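Local coordinates for LP04448p (PDB 2QK2), which probably binds tubulin through this HEAT-repeat TOG domain and takes part in controlling microtubule growth at plus ends, at residues A[56-61]-A[90-95]; A[79-84]-A[123-128]; A[94-99]-A[127-132]; A[101-106]-A[116-121]; A[136-141]-A[154-159]. All coordinates share one frame; numbering follows the deposited sequence.

Contact 1: A[56-61]-A[90-95]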
# COMPACT_ATOMS: atom_id res chain seq x y z
N ALA A 56 4.62 -18.76 3.96
CA ALA A 56 4.39 -18.92 5.40
C ALA A 56 4.69 -17.63 6.16
O ALA A 56 3.95 -17.25 7.07
CB ALA A 56 5.24 -20.08 5.96
N LEU A 57 5.77 -16.96 5.77
CA LEU A 57 6.15 -15.72 6.42
C LEU A 57 5.11 -14.62 6.17
O LEU A 57 4.70 -13.92 7.09
CB LEU A 57 7.53 -15.26 5.93
CG LEU A 57 8.03 -13.94 6.53
CD1 LEU A 57 7.98 -13.99 8.06
CD2 LEU A 57 9.45 -13.66 6.04
N VAL A 58 4.68 -14.49 4.92
CA VAL A 58 3.68 -13.47 4.59
C VAL A 58 2.38 -13.72 5.36
O VAL A 58 1.75 -12.79 5.88
CB VAL A 58 3.40 -13.45 3.06
CG1 VAL A 58 2.25 -12.46 2.74
CG2 VAL A 58 4.67 -13.02 2.31
N SER A 59 1.97 -14.98 5.44
CA SER A 59 0.75 -15.33 6.17
C SER A 59 0.90 -14.97 7.65
O SER A 59 -0.03 -14.44 8.26
CB SER A 59 0.46 -16.82 6.01
OG SER A 59 -0.75 -17.18 6.66
N ALA A 60 2.06 -15.26 8.23
CA ALA A 60 2.31 -14.96 9.64
C ALA A 60 2.22 -13.45 9.89
O ALA A 60 1.62 -13.01 10.86
CB ALA A 60 3.68 -15.50 10.07
N LEU A 61 2.84 -12.67 9.00
CA LEU A 61 2.80 -11.22 9.15
C LEU A 61 1.38 -10.69 8.99
O LEU A 61 0.95 -9.83 9.76
CB LEU A 61 3.74 -10.56 8.13
CG LEU A 61 5.23 -10.82 8.38
CD1 LEU A 61 6.04 -10.15 7.27
CD2 LEU A 61 5.63 -10.26 9.75
N LYS A 90 9.77 -7.44 -7.64
CA LYS A 90 8.78 -8.17 -8.44
C LYS A 90 8.60 -9.62 -7.99
O LYS A 90 7.58 -10.23 -8.29
CB LYS A 90 9.17 -8.16 -9.92
CG LYS A 90 9.26 -6.76 -10.53
CD LYS A 90 7.91 -6.08 -10.64
CE LYS A 90 8.06 -4.68 -11.20
NZ LYS A 90 8.78 -4.67 -12.51
N ARG A 91 9.58 -10.16 -7.28
CA ARG A 91 9.48 -11.53 -6.78
C ARG A 91 8.37 -11.65 -5.74
O ARG A 91 8.03 -12.75 -5.31
CB ARG A 91 10.81 -11.99 -6.14
CG ARG A 91 11.86 -12.55 -7.10
CD ARG A 91 12.79 -11.49 -7.66
NE ARG A 91 13.52 -10.75 -6.63
CZ ARG A 91 14.34 -11.29 -5.73
NH1 ARG A 91 14.56 -12.60 -5.72
NH2 ARG A 91 14.95 -10.52 -4.84
N PHE A 92 7.79 -10.52 -5.34
CA PHE A 92 6.72 -10.53 -4.34
C PHE A 92 5.33 -10.61 -4.98
O PHE A 92 4.34 -10.87 -4.30
CB PHE A 92 6.79 -9.26 -3.46
CG PHE A 92 5.95 -9.33 -2.21
CD1 PHE A 92 6.44 -9.92 -1.05
CD2 PHE A 92 4.63 -8.85 -2.21
CE1 PHE A 92 5.65 -10.03 0.10
CE2 PHE A 92 3.83 -8.96 -1.08
CZ PHE A 92 4.33 -9.55 0.08
N SER A 93 5.28 -10.42 -6.30
CA SER A 93 4.01 -10.42 -7.03
C SER A 93 2.99 -11.49 -6.67
O SER A 93 1.80 -11.19 -6.57
CB SER A 93 4.26 -10.46 -8.55
OG SER A 93 4.81 -11.69 -8.96
N ASN A 94 3.43 -12.72 -6.47
CA ASN A 94 2.50 -13.80 -6.13
C ASN A 94 1.80 -13.68 -4.78
O ASN A 94 0.78 -14.33 -4.57
CB ASN A 94 3.19 -15.16 -6.23
CG ASN A 94 3.27 -15.67 -7.66
OD1 ASN A 94 2.29 -15.62 -8.40
ND2 ASN A 94 4.44 -16.16 -8.05
N TYR A 95 2.34 -12.87 -3.88
CA TYR A 95 1.74 -12.69 -2.55
C TYR A 95 0.90 -11.41 -2.46
O TYR A 95 0.08 -11.26 -1.56
CB TYR A 95 2.83 -12.65 -1.48
CG TYR A 95 3.85 -13.75 -1.59
CD1 TYR A 95 5.15 -13.48 -2.02
CD2 TYR A 95 3.52 -15.08 -1.30
CE1 TYR A 95 6.10 -14.50 -2.15
CE2 TYR A 95 4.47 -16.11 -1.43
CZ TYR A 95 5.75 -15.81 -1.85
OH TYR A 95 6.69 -16.81 -1.98

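Contact 2: A[79-84]-A[123-128]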
# COMPACT_ATOMS: atom_id res chain seq x y z
N LYS A 79 5.84 -3.01 9.11
CA LYS A 79 7.18 -2.61 8.69
C LYS A 79 7.91 -3.80 8.06
O LYS A 79 8.48 -3.69 6.97
CB LYS A 79 7.97 -2.08 9.89
CG LYS A 79 9.37 -1.60 9.54
CD LYS A 79 9.30 -0.39 8.62
CE LYS A 79 10.68 0.17 8.32
NZ LYS A 79 10.59 1.37 7.45
N CYS A 80 7.88 -4.94 8.74
CA CYS A 80 8.54 -6.14 8.21
C CYS A 80 7.98 -6.53 6.84
O CYS A 80 8.73 -6.94 5.96
CB CYS A 80 8.36 -7.31 9.18
SG CYS A 80 9.41 -7.24 10.65
N LEU A 81 6.66 -6.41 6.67
CA LEU A 81 6.03 -6.76 5.40
C LEU A 81 6.52 -5.82 4.30
O LEU A 81 6.77 -6.25 3.17
CB LEU A 81 4.51 -6.68 5.53
CG LEU A 81 3.69 -7.18 4.33
CD1 LEU A 81 4.04 -8.63 4.01
CD2 LEU A 81 2.21 -7.05 4.64
N ALA A 82 6.67 -4.55 4.64
CA ALA A 82 7.14 -3.55 3.70
C ALA A 82 8.57 -3.87 3.26
O ALA A 82 8.88 -3.86 2.07
CB ALA A 82 7.10 -2.15 4.33
N LEU A 83 9.44 -4.18 4.22
CA LEU A 83 10.83 -4.50 3.90
C LEU A 83 10.92 -5.79 3.10
O LEU A 83 11.76 -5.91 2.20
CB LEU A 83 11.66 -4.62 5.18
CG LEU A 83 11.79 -3.33 6.01
CD1 LEU A 83 12.46 -3.63 7.34
CD2 LEU A 83 12.58 -2.29 5.23
N LEU A 84 10.04 -6.74 3.40
CA LEU A 84 10.04 -8.00 2.68
C LEU A 84 9.63 -7.74 1.22
O LEU A 84 10.27 -8.24 0.29
CB LEU A 84 9.05 -8.98 3.33
CG LEU A 84 8.88 -10.35 2.68
CD1 LEU A 84 10.19 -11.13 2.71
CD2 LEU A 84 7.78 -11.13 3.41
N ASP A 123 2.43 0.29 -0.08
CA ASP A 123 3.15 0.97 -1.16
C ASP A 123 4.23 0.05 -1.75
O ASP A 123 4.38 -0.05 -2.98
CB ASP A 123 3.79 2.27 -0.65
CG ASP A 123 2.77 3.40 -0.42
OD1 ASP A 123 1.56 3.19 -0.67
OD2 ASP A 123 3.18 4.49 0.02
N ALA A 124 4.99 -0.62 -0.89
CA ALA A 124 6.04 -1.52 -1.35
C ALA A 124 5.41 -2.68 -2.12
O ALA A 124 5.94 -3.12 -3.13
CB ALA A 124 6.84 -2.04 -0.15
N ILE A 125 4.27 -3.15 -1.65
CA ILE A 125 3.58 -4.25 -2.30
C ILE A 125 3.04 -3.84 -3.67
O ILE A 125 3.08 -4.62 -4.62
CB ILE A 125 2.44 -4.78 -1.40
CG1 ILE A 125 3.05 -5.41 -0.14
CG2 ILE A 125 1.59 -5.79 -2.17
CD1 ILE A 125 2.03 -6.01 0.80
N TYR A 126 2.56 -2.60 -3.77
CA TYR A 126 2.03 -2.10 -5.04
C TYR A 126 3.07 -2.21 -6.15
O TYR A 126 2.75 -2.54 -7.29
CB TYR A 126 1.59 -0.64 -4.91
CG TYR A 126 1.12 -0.06 -6.22
CD1 TYR A 126 -0.05 -0.51 -6.83
CD2 TYR A 126 1.88 0.91 -6.89
CE1 TYR A 126 -0.45 -0.03 -8.07
CE2 TYR A 126 1.48 1.41 -8.13
CZ TYR A 126 0.32 0.93 -8.72
OH TYR A 126 -0.08 1.38 -9.97
N ALA A 127 4.32 -1.91 -5.81
CA ALA A 127 5.42 -1.95 -6.76
C ALA A 127 5.56 -3.31 -7.45
O ALA A 127 6.11 -3.39 -8.56
CB ALA A 127 6.73 -1.60 -6.04
N SER A 128 5.06 -4.36 -6.82
CA SER A 128 5.15 -5.71 -7.38
C SER A 128 3.90 -6.10 -8.15
O SER A 128 3.84 -7.19 -8.72
CB SER A 128 5.37 -6.73 -6.26
OG SER A 128 4.16 -6.96 -5.55

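Contact 3: A[94-99]-A[127-132]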
# COMPACT_ATOMS: atom_id res chain seq x y z
N ASN A 94 3.43 -12.72 -6.47
CA ASN A 94 2.50 -13.80 -6.13
C ASN A 94 1.80 -13.68 -4.78
O ASN A 94 0.78 -14.33 -4.57
CB ASN A 94 3.19 -15.16 -6.23
CG ASN A 94 3.27 -15.67 -7.66
OD1 ASN A 94 2.29 -15.62 -8.40
ND2 ASN A 94 4.44 -16.16 -8.05
N TYR A 95 2.34 -12.87 -3.88
CA TYR A 95 1.74 -12.69 -2.55
C TYR A 95 0.90 -11.41 -2.46
O TYR A 95 0.08 -11.26 -1.56
CB TYR A 95 2.83 -12.65 -1.48
CG TYR A 95 3.85 -13.75 -1.59
CD1 TYR A 95 5.15 -13.48 -2.02
CD2 TYR A 95 3.52 -15.08 -1.30
CE1 TYR A 95 6.10 -14.50 -2.15
CE2 TYR A 95 4.47 -16.11 -1.43
CZ TYR A 95 5.75 -15.81 -1.85
OH TYR A 95 6.69 -16.81 -1.98
N ALA A 96 1.11 -10.50 -3.41
CA ALA A 96 0.43 -9.21 -3.43
C ALA A 96 -1.10 -9.18 -3.29
O ALA A 96 -1.63 -8.53 -2.40
CB ALA A 96 0.84 -8.44 -4.69
N SER A 97 -1.81 -9.88 -4.17
CA SER A 97 -3.27 -9.87 -4.13
C SER A 97 -3.93 -10.21 -2.80
O SER A 97 -4.96 -9.64 -2.45
CB SER A 97 -3.83 -10.78 -5.23
OG SER A 97 -3.47 -10.27 -6.50
N ALA A 98 -3.36 -11.16 -2.06
CA ALA A 98 -3.93 -11.54 -0.77
C ALA A 98 -3.62 -10.50 0.31
O ALA A 98 -4.37 -10.35 1.27
CB ALA A 98 -3.42 -12.92 -0.36
N CYS A 99 -2.52 -9.76 0.14
CA CYS A 99 -2.13 -8.74 1.11
C CYS A 99 -2.92 -7.44 1.01
O CYS A 99 -3.32 -6.88 2.03
CB CYS A 99 -0.65 -8.40 0.95
SG CYS A 99 0.52 -9.65 1.51
N ALA A 127 4.32 -1.91 -5.81
CA ALA A 127 5.42 -1.95 -6.76
C ALA A 127 5.56 -3.31 -7.45
O ALA A 127 6.11 -3.39 -8.56
CB ALA A 127 6.73 -1.60 -6.04
N SER A 128 5.06 -4.36 -6.82
CA SER A 128 5.15 -5.71 -7.38
C SER A 128 3.90 -6.10 -8.15
O SER A 128 3.84 -7.19 -8.72
CB SER A 128 5.37 -6.73 -6.26
OG SER A 128 4.16 -6.96 -5.55
N THR A 129 2.90 -5.23 -8.18
CA THR A 129 1.67 -5.56 -8.88
C THR A 129 1.18 -4.34 -9.68
O THR A 129 2.00 -3.55 -10.15
CB THR A 129 0.61 -6.06 -7.85
OG1 THR A 129 -0.59 -6.46 -8.52
CG2 THR A 129 0.31 -4.99 -6.81
N SER A 130 -0.14 -4.18 -9.84
CA SER A 130 -0.66 -3.03 -10.60
C SER A 130 -2.09 -2.70 -10.21
O SER A 130 -2.77 -3.51 -9.58
CB SER A 130 -0.62 -3.34 -12.10
OG SER A 130 -1.58 -4.34 -12.41
N LEU A 131 -2.55 -1.50 -10.59
CA LEU A 131 -3.91 -1.10 -10.28
C LEU A 131 -4.89 -2.01 -11.01
O LEU A 131 -5.95 -2.35 -10.49
CB LEU A 131 -4.17 0.36 -10.68
CG LEU A 131 -3.45 1.48 -9.93
CD1 LEU A 131 -3.84 2.82 -10.53
CD2 LEU A 131 -3.80 1.44 -8.44
N GLU A 132 -4.52 -2.41 -12.23
CA GLU A 132 -5.37 -3.30 -13.02
C GLU A 132 -5.61 -4.60 -12.24
O GLU A 132 -6.75 -5.06 -12.12
CB GLU A 132 -4.71 -3.60 -14.37
CG GLU A 132 -5.48 -4.55 -15.29
CD GLU A 132 -6.84 -4.02 -15.71
OE1 GLU A 132 -6.94 -2.86 -16.17
OE2 GLU A 132 -7.83 -4.78 -15.59

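Contact 4: A[101-106]-A[116-121]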
# COMPACT_ATOMS: atom_id res chain seq x y z
N PRO A 101 -6.11 -6.38 0.19
CA PRO A 101 -7.39 -6.24 0.90
C PRO A 101 -7.23 -6.14 2.42
O PRO A 101 -7.89 -5.33 3.07
CB PRO A 101 -8.16 -7.49 0.48
CG PRO A 101 -7.63 -7.77 -0.89
CD PRO A 101 -6.15 -7.54 -0.73
N SER A 102 -6.37 -6.99 2.98
CA SER A 102 -6.13 -7.01 4.43
C SER A 102 -5.53 -5.70 4.92
O SER A 102 -5.94 -5.16 5.95
CB SER A 102 -5.19 -8.16 4.81
OG SER A 102 -5.70 -9.40 4.35
N LEU A 103 -4.54 -5.20 4.19
CA LEU A 103 -3.90 -3.95 4.57
C LEU A 103 -4.89 -2.77 4.52
O LEU A 103 -4.95 -1.97 5.46
CB LEU A 103 -2.71 -3.67 3.65
CG LEU A 103 -1.50 -4.59 3.90
CD1 LEU A 103 -0.48 -4.44 2.78
CD2 LEU A 103 -0.87 -4.26 5.26
N LEU A 104 -5.65 -2.67 3.44
CA LEU A 104 -6.62 -1.59 3.29
C LEU A 104 -7.64 -1.56 4.43
O LEU A 104 -7.92 -0.51 5.00
CB LEU A 104 -7.36 -1.69 1.95
CG LEU A 104 -6.51 -1.42 0.70
CD1 LEU A 104 -7.31 -1.72 -0.56
CD2 LEU A 104 -6.04 0.03 0.71
N GLU A 105 -8.19 -2.73 4.76
CA GLU A 105 -9.17 -2.82 5.84
C GLU A 105 -8.58 -2.44 7.20
O GLU A 105 -9.29 -1.95 8.08
CB GLU A 105 -9.75 -4.23 5.91
CG GLU A 105 -10.91 -4.44 4.96
CD GLU A 105 -11.32 -5.90 4.86
OE1 GLU A 105 -11.29 -6.60 5.90
OE2 GLU A 105 -11.68 -6.34 3.74
N LYS A 106 -7.28 -2.65 7.36
CA LYS A 106 -6.63 -2.33 8.62
C LYS A 106 -6.49 -0.82 8.81
O LYS A 106 -6.12 -0.36 9.89
CB LYS A 106 -5.27 -3.03 8.71
CG LYS A 106 -4.63 -2.94 10.09
CD LYS A 106 -5.57 -3.46 11.19
CE LYS A 106 -5.00 -3.17 12.57
NZ LYS A 106 -5.91 -3.57 13.67
N THR A 116 1.49 4.77 9.33
CA THR A 116 2.74 4.92 8.59
C THR A 116 3.27 3.56 8.11
O THR A 116 3.68 3.42 6.96
CB THR A 116 3.82 5.60 9.46
OG1 THR A 116 3.37 6.91 9.81
CG2 THR A 116 5.13 5.70 8.70
N ALA A 117 3.26 2.57 9.00
CA ALA A 117 3.73 1.23 8.66
C ALA A 117 2.84 0.59 7.60
O ALA A 117 3.34 -0.06 6.67
CB ALA A 117 3.78 0.35 9.91
N LEU A 118 1.53 0.77 7.72
CA LEU A 118 0.60 0.20 6.74
C LEU A 118 0.82 0.82 5.37
O LEU A 118 0.82 0.12 4.35
CB LEU A 118 -0.86 0.42 7.17
CG LEU A 118 -1.36 -0.36 8.39
CD1 LEU A 118 -2.81 0.02 8.67
CD2 LEU A 118 -1.24 -1.85 8.13
N ARG A 119 1.00 2.14 5.33
CA ARG A 119 1.24 2.83 4.06
C ARG A 119 2.52 2.29 3.42
O ARG A 119 2.54 1.97 2.23
CB ARG A 119 1.40 4.34 4.27
CG ARG A 119 0.11 5.06 4.62
CD ARG A 119 0.36 6.56 4.78
NE ARG A 119 -0.85 7.29 5.14
CZ ARG A 119 -0.88 8.57 5.48
NH1 ARG A 119 0.25 9.27 5.51
NH2 ARG A 119 -2.02 9.15 5.82
N GLU A 120 3.58 2.18 4.21
CA GLU A 120 4.85 1.67 3.69
C GLU A 120 4.66 0.28 3.11
O GLU A 120 5.16 -0.03 2.02
CB GLU A 120 5.90 1.60 4.79
CG GLU A 120 6.47 2.94 5.18
CD GLU A 120 7.54 2.80 6.25
OE1 GLU A 120 8.46 1.98 6.07
OE2 GLU A 120 7.46 3.53 7.26
N ALA A 121 3.92 -0.56 3.83
CA ALA A 121 3.69 -1.93 3.39
C ALA A 121 2.89 -1.99 2.10
O ALA A 121 3.32 -2.63 1.14
CB ALA A 121 2.97 -2.73 4.48

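Contact 5: A[136-141]-A[154-159]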
# COMPACT_ATOMS: atom_id res chain seq x y z
N GLU A 136 -10.40 -4.51 -8.08
CA GLU A 136 -11.55 -4.95 -7.30
C GLU A 136 -11.40 -4.63 -5.82
O GLU A 136 -12.30 -4.07 -5.20
CB GLU A 136 -11.81 -6.44 -7.49
CG GLU A 136 -12.30 -6.82 -8.87
CD GLU A 136 -12.66 -8.29 -8.98
OE1 GLU A 136 -13.51 -8.76 -8.20
OE2 GLU A 136 -12.08 -8.98 -9.86
N SER A 137 -10.25 -4.99 -5.25
CA SER A 137 -10.00 -4.73 -3.83
C SER A 137 -10.01 -3.23 -3.55
O SER A 137 -10.63 -2.76 -2.59
CB SER A 137 -8.64 -5.31 -3.42
OG SER A 137 -8.63 -6.72 -3.59
N ILE A 138 -9.32 -2.47 -4.40
CA ILE A 138 -9.24 -1.02 -4.25
C ILE A 138 -10.62 -0.38 -4.29
O ILE A 138 -11.00 0.35 -3.37
CB ILE A 138 -8.36 -0.40 -5.36
CG1 ILE A 138 -6.93 -0.92 -5.23
CG2 ILE A 138 -8.40 1.13 -5.27
CD1 ILE A 138 -5.97 -0.38 -6.28
N VAL A 139 -11.38 -0.66 -5.34
CA VAL A 139 -12.72 -0.10 -5.50
C VAL A 139 -13.63 -0.52 -4.35
O VAL A 139 -14.38 0.29 -3.81
CB VAL A 139 -13.34 -0.53 -6.85
CG1 VAL A 139 -14.79 -0.09 -6.95
CG2 VAL A 139 -12.53 0.08 -7.99
N GLU A 140 -13.56 -1.79 -3.96
CA GLU A 140 -14.38 -2.28 -2.86
C GLU A 140 -14.04 -1.52 -1.58
O GLU A 140 -14.93 -1.19 -0.80
CB GLU A 140 -14.14 -3.78 -2.66
CG GLU A 140 -14.98 -4.40 -1.56
CD GLU A 140 -14.67 -5.88 -1.36
OE1 GLU A 140 -14.85 -6.65 -2.33
OE2 GLU A 140 -14.25 -6.26 -0.25
N SER A 141 -12.76 -1.23 -1.38
CA SER A 141 -12.32 -0.52 -0.19
C SER A 141 -12.83 0.93 -0.15
O SER A 141 -13.08 1.47 0.92
CB SER A 141 -10.80 -0.55 -0.09
OG SER A 141 -10.37 -0.04 1.16
N ALA A 154 -7.95 6.23 -0.80
CA ALA A 154 -7.80 7.28 -1.81
C ALA A 154 -6.36 7.78 -1.83
O ALA A 154 -5.81 8.05 -2.89
CB ALA A 154 -8.76 8.44 -1.54
N LEU A 155 -5.76 7.93 -0.66
CA LEU A 155 -4.38 8.40 -0.58
C LEU A 155 -3.43 7.34 -1.15
O LEU A 155 -2.41 7.67 -1.76
CB LEU A 155 -4.01 8.72 0.87
CG LEU A 155 -4.73 9.94 1.47
CD1 LEU A 155 -4.36 10.08 2.95
CD2 LEU A 155 -4.33 11.21 0.70
N PHE A 156 -3.78 6.07 -0.94
CA PHE A 156 -2.97 4.98 -1.48
C PHE A 156 -2.96 5.10 -3.01
O PHE A 156 -1.92 4.96 -3.66
CB PHE A 156 -3.55 3.62 -1.07
CG PHE A 156 -3.09 2.47 -1.93
CD1 PHE A 156 -1.75 2.13 -1.99
CD2 PHE A 156 -4.00 1.75 -2.69
CE1 PHE A 156 -1.31 1.07 -2.79
CE2 PHE A 156 -3.59 0.69 -3.50
CZ PHE A 156 -2.24 0.35 -3.55
N ILE A 157 -4.13 5.36 -3.59
CA ILE A 157 -4.25 5.52 -5.04
C ILE A 157 -3.40 6.69 -5.53
O ILE A 157 -2.73 6.60 -6.57
CB ILE A 157 -5.74 5.73 -5.43
CG1 ILE A 157 -6.53 4.45 -5.13
CG2 ILE A 157 -5.86 6.11 -6.89
CD1 ILE A 157 -8.03 4.60 -5.31
N ALA A 158 -3.42 7.79 -4.78
CA ALA A 158 -2.64 8.97 -5.15
C ALA A 158 -1.14 8.64 -5.19
O ALA A 158 -0.47 8.93 -6.18
CB ALA A 158 -2.89 10.11 -4.15
N ARG A 159 -0.63 8.05 -4.12
CA ARG A 159 0.79 7.69 -4.08
C ARG A 159 1.11 6.67 -5.17
O ARG A 159 2.13 6.77 -5.85
CB ARG A 159 1.17 7.14 -2.70
CG ARG A 159 0.98 8.13 -1.55
CD ARG A 159 1.67 7.64 -0.27
NE ARG A 159 1.22 6.30 0.13
CZ ARG A 159 0.09 6.04 0.78
NH1 ARG A 159 -0.74 7.02 1.13
NH2 ARG A 159 -0.22 4.78 1.07

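Contact 1: A[56-61]-A[90-95]
Val58 and Phe92, which meet across this contact, share an anti first torsion, while Tyr95, the third partner, does not. In Val58, CG1 stands anti to the backbone N (chi1 175°), which leaves CG2 as the branch that leads toward 90-95. Phe92 likewise holds its CG opposite its own N, at chi1 -166°, and this swings the ring back toward helix 55-67 although its CB does not head there.

The contact is then one methyl set against two rings. CG2 of Val58 lies 3.8 Å from CE1 of Phe92, and CZ of the same ring is next nearest. Toward Tyr95 the approach is over a ring face: Val58 CG2 stands 4.0 Å above the plane, displaced toward the rim, and its closest ring atom is Tyr95 CG at 4.1 Å. The two ring-bearing residues are joined by a short turn, in which Tyr95 N bonds to Phe92 O at 2.9 Å. Tyr95 CB lies over one face of the Phe92 ring, 3.7 Å above its plane.

Helices 55-67 and 93-105 are neighbours along the HEAT-repeat solenoid of the TOG domain, with helix 71-88 between them in sequence; Phe92 sits in the turn leading into helix 93-105. Leu84 and Leu81 of the intervening helix touch Val58 and Phe92 respectively, and both residues are buried. Tyr95 is less enclosed, and its polar end has a partner of its own: the hydroxyl OH is hydrogen-bonded to the backbone N of Tyr54, just ahead of helix 55-67.

Contact 2: A[79-84]-A[123-128]
Ala82 and Ala124 form the closest backbone approach, their CA atoms 5.6 Å apart. The methyl CB of Ala124 points at helix 71-88 and rests 3.5 Å from the carbonyl O of Ala82, whereas the two CB atoms are 4.5 Å apart. Ala124 therefore meets the backbone of the other helix more than its side chain, a closeness consistent with the small side chains at both positions.

Beside this pair, Leu81 CD2 meets Ile125 CD1 at 4.0 Å. Ile125 reaches it because CD1 continues in an extended line from CG1 (chi2 -178°), so that the end of the chain, not its base, closes on Leu81. The two side chains cross obliquely.

Helices 71-88 and 112-126 are neighbours in one layer of the HEAT-repeat solenoid, and Ile125 also faces the other layer, where it touches Ala96, Cys99 and Leu103 of helix 93-105.

In the next shell, Ser128 folds back on Ile125. Its OG donates to Ile125 O over 2.7 Å, in the carbonyl plane and on a lone pair, with a C=O...O angle of 145°. Ser128 N binds the same oxygen at 3.0 Å, giving Ile125 O two donors. Farther out, salt bridges flank the apolar pairs: Lys79 NZ with Glu120 OE1, and Asp123 OD2 with Arg159 NE.

Contact 3: A[94-99]-A[127-132]
No ring or amide plane lies between Ala96 and its partners Ser128 and Thr129. The flat group of 94-99 nearest to them, the Tyr95 ring, is turned to another neighbour, Phe92, with the two planes at about 60°. What crosses instead is a single methyl fitted against two hydroxyl-bearing side chains, where helix 93-105 of the HEAT-repeat solenoid passes the linker from helix 112-126 to helix 131-141.

CA atoms of Ala96 and Thr129 are 6.7 Å apart, and both CB atoms point across the gap. Ala96 CB lies 4.0 Å from Thr129 CB, with the methyl CG2 of Thr129 almost as near at 4.1 Å. On the Ser128 side the same methyl of Ala96 meets Ser128 OG at 3.7 Å, a van der Waals approach of carbon to oxygen; the hydroxyl itself is directed to Ile125 O. Ile125 CG2 lies 3.7 Å from Ala96 CB.

The torsion of Thr129 separates its apolar and polar branches. With OG1 anti to the backbone N (chi1 -177°), CG2 falls between N and the carbonyl carbon, near Ala96, while OG1 accepts a hydrogen bond from Gln134 NE2. Ser97 OG is hydrogen-bonded to that same NE2, so one amide nitrogen links helix 93-105 and the linker to the first turn of helix 131-141. Ser130 marks the start of that helix: it occupies the N-cap position, and its OG is hydrogen-bonded to the backbone N of Ala133.

Contact 4: A[101-106]-A[116-121]
Leu118 makes the tight part of this contact, set against Leu103 and Lys106. CD2 of Leu118 meets CD2 of Leu103 at 3.8 Å, the two leucines approaching at a slant, and also nears CG of Lys106. CD1 of Leu118 faces the last residue of 101-106: it is 3.5 Å from the carbonyl O of Lys106 and 3.8 Å from CG of that lysine, whose chain it crosses at roughly a right angle. One turn further along helix 112-126, Ala121 CB receives Leu103 CD2 at a looser 4.2 Å.

The packing slackens along Lys106. Its CG stands opposite the backbone N, which lays the base of the chain on Leu118, but a bend at chi2 (54°) turns the rest away from helix 112-126. The ammonium NZ ends close to that of Lys108, where like charges would probably disfavour each other. At the outer margins Glu105 and Thr116 are exposed, whereas Ile65 of helix 55-67 touches Leu103, Lys106 and Leu118 together and closes the apolar side.

Cutting Leu118 back to an alanine would probably open a gap beside Leu103 CD2 and leave the base of Lys106 without its apolar seat.

Helices 93-105 and 112-126 follow each other in the chain and run in opposite directions at this point, with CA atoms of Leu103 and Leu118 6.5 Å apart. Such an antiparallel helical hairpin, sealed by aliphatic side chains on its inner faces, is the arrangement typical of a HEAT repeat.

Contact 5: A[136-141]-A[154-159]
Ile138 points its CB bond at helix 147-161 and splits its branches between Ile157 and Phe156. The longer branch goes to the phenylalanine. Ile138 CD1 comes up at the edge of the Phe156 ring, near its plane, and stands 3.8 Å from CE2. The two side chains cross at about a right angle. CG1 of Ile138 follows behind, 4.1 Å from Phe156 CE2.

The shorter branch meets Ile157 at a slant. Ile138 CG2 is 3.5 Å from Ile157 CD1, tighter than usual for two carbons, and 3.8 Å from Ile157 CG1. The first torsion decides which branch goes where: with chi1 at -63°, Ile138 has CG2 anti to the backbone N and CG1 beside it, which directs CG2 to Ile157 and CG1 with CD1 to Phe156.

Helices 131-141 and 147-161 are consecutive in the HEAT-repeat solenoid, and these three buried residues join them across the layers. Neighbouring helices continue the core: Ile157 touches Leu181 of helix 171-185, and Phe156 touches Ile122 of helix 112-126.

An alanine in place of Ile138 would probably leave both the Phe156 edge and the end of Ile157 without their partner, opening a gap between the two helices.

Polar groups lie round this core. Ser141 OG is hydrogen-bonded to Thr153 OG1. Within 154-159, Phe156 CA lies 3.5 Å above the plane of the Arg159 guanidinium, displaced toward the rim of that group.

How the contacts relate
Contacts 1, 2 and 3 form a cluster, and contacts 4 and 5 extend it along the solenoid. Contacts 1 and 3 share Asn94 and Tyr95, contacts 2 and 3 share Ala127 and Ser128, and the centres of these three lie 9 to 10 Å apart. Ile125 ties them further: its CG1 is 3.8 Å from Phe92 CE2 of contact 1, and its CD1 is 3.6 Å from Leu103 CD1 of contact 4, which is nested inside the chain loops closed by contacts 2 and 3. Contact 5 meets contact 2 through the 2.7 Å salt bridge of Asp123 OD2 with Arg159 NE, contact 3 through Leu131 CD2 and Ile138 CD1 at 3.6 Å, and also contact 4, but not contact 1, about 20 Å away between centres.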